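Local coordinates for mandelate racemase/muconate lactonizing enzyme family protein (Roseovarius nubinhibens ISM, PDB 3U4F) that binds magnesium and, as a mandelate racemase/muconate lactonizing enzyme family member of the enolase superfamily, probably has hydro-lyase activity, at residues C62-H66 and Y383-R387. Residues are numbered along the deposited sequence; the frame is centred on the assembly and turned at random.
Sequences CEVLH and YKVSR
His66 CG and Ser386 OG both stand anti to their own carbonyl carbons (chi1 -70° and -63°), and these torsions carry the imidazole of helix 58-73 and the hydroxyl of strand 382-387 on toward one another. The contact belongs to the N-terminal capping domain of the enolase-superfamily fold; the chain returns from the barrel to add strand 382-387 beside strand 25-32, at the edge of the antiparallel sheet. Helix and strand segments run almost parallel, 14° apart, with their axes 9.5 Å from each other. Ser386 OG lies at the imidazole edge, near the ring plane, and forms a hydrogen bond of 2.8 Å with His66 ND1. His66 NE2 bonds to Thr30 OG1 on the adjacent strand 25-32, so the ring is held through both nitrogens and its rotation is fixed. Over one face runs the aliphatic part of Lys384, whose CG makes a CH-pi contact 3.8 Å from the His66 ring centroid. Beyond the ring, the lysine chain bends at chi3 and chi4 and crosses the end of Glu63, with Lys384 CE 3.4 Å from Glu63 OE1. Its ammonium stays beyond salt-bridge range, Lys384 NZ being 4.1 Å from Glu63 OE2, an oxygen already paired with Arg67; the opposite charges probably still attract. At the other end of the contact, a water donates to the backbone O of His66 at 2.7 Å and hydrogen-bonds at the same distance to Ser386 OG.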
# COMPACT_ATOMS: atom_id res chain seq x y z
N CYS A 62 -1.26 -1.17 14.78
CA CYS A 62 -2.20 -0.67 15.78
C CYS A 62 -2.23 0.88 15.83
O CYS A 62 -3.28 1.48 16.06
CB CYS A 62 -1.88 -1.28 17.15
SG CYS A 62 -2.33 -3.05 17.25
N GLU A 63 -1.09 1.54 15.62
CA GLU A 63 -1.12 3.01 15.56
C GLU A 63 -1.98 3.48 14.35
O GLU A 63 -2.76 4.42 14.48
CB GLU A 63 0.28 3.58 15.49
CG GLU A 63 0.34 5.12 15.65
CD GLU A 63 -0.13 5.61 17.03
OE1 GLU A 63 0.07 4.89 18.02
OE2 GLU A 63 -0.70 6.72 17.11
N VAL A 64 -1.82 2.83 13.19
CA VAL A 64 -2.62 3.14 12.01
C VAL A 64 -4.11 2.90 12.30
O VAL A 64 -5.01 3.67 11.88
CB VAL A 64 -2.13 2.25 10.81
CG1 VAL A 64 -3.09 2.34 9.64
CG2 VAL A 64 -0.75 2.65 10.39
N LEU A 65 -4.38 1.82 13.03
CA LEU A 65 -5.77 1.53 13.40
C LEU A 65 -6.38 2.72 14.15
O LEU A 65 -7.47 3.19 13.81
CB LEU A 65 -5.84 0.25 14.25
CG LEU A 65 -7.23 -0.39 14.43
CD1 LEU A 65 -7.12 -1.86 14.84
CD2 LEU A 65 -7.98 0.38 15.49
N HIS A 66 -5.69 3.17 15.19
CA HIS A 66 -6.23 4.29 16.01
C HIS A 66 -6.25 5.60 15.21
O HIS A 66 -7.20 6.37 15.31
CB HIS A 66 -5.48 4.42 17.34
CG HIS A 66 -5.76 3.30 18.28
ND1 HIS A 66 -6.96 3.17 18.94
CD2 HIS A 66 -5.00 2.24 18.66
CE1 HIS A 66 -6.94 2.06 19.68
NE2 HIS A 66 -5.76 1.49 19.53
N TYR A 383 -1.19 -1.18 25.58
CA TYR A 383 -2.59 -0.89 25.43
C TYR A 383 -2.84 0.49 24.88
O TYR A 383 -2.17 1.47 25.29
CB TYR A 383 -3.27 -0.99 26.80
CG TYR A 383 -4.69 -0.55 26.91
CD1 TYR A 383 -5.72 -1.36 26.45
CD2 TYR A 383 -5.04 0.66 27.55
CE1 TYR A 383 -7.01 -0.99 26.57
CE2 TYR A 383 -6.35 1.04 27.68
CZ TYR A 383 -7.34 0.20 27.20
OH TYR A 383 -8.67 0.54 27.33
N LYS A 384 -3.82 0.57 23.99
CA LYS A 384 -4.28 1.84 23.46
C LYS A 384 -5.78 1.80 23.23
O LYS A 384 -6.33 0.78 22.79
CB LYS A 384 -3.53 2.17 22.14
CG LYS A 384 -3.64 3.62 21.71
CD LYS A 384 -2.59 3.92 20.61
CE LYS A 384 -1.97 5.33 20.75
NZ LYS A 384 -2.96 6.39 20.52
N VAL A 385 -6.45 2.91 23.52
CA VAL A 385 -7.90 2.97 23.31
C VAL A 385 -8.36 4.22 22.59
O VAL A 385 -7.80 5.30 22.80
CB VAL A 385 -8.67 2.76 24.68
CG1 VAL A 385 -8.29 3.86 25.71
CG2 VAL A 385 -10.16 2.71 24.47
N SER A 386 -9.35 4.04 21.72
CA SER A 386 -10.10 5.13 21.12
C SER A 386 -11.56 4.94 21.46
O SER A 386 -12.10 3.81 21.36
CB SER A 386 -9.94 5.14 19.60
OG SER A 386 -8.60 5.39 19.23
N ARG A 387 -12.22 6.02 21.86
CA ARG A 387 -13.67 6.02 22.16
C ARG A 387 -14.48 7.00 21.32
O ARG A 387 -13.96 8.04 20.92
CB ARG A 387 -13.91 6.36 23.65
CG ARG A 387 -13.22 5.41 24.58
CD ARG A 387 -13.59 5.71 26.03
NE ARG A 387 -12.55 5.17 26.90
CZ ARG A 387 -12.59 3.94 27.41
NH1 ARG A 387 -13.61 3.14 27.13
NH2 ARG A 387 -11.60 3.52 28.19
O HOH W 1 -8.77 7.21 17.30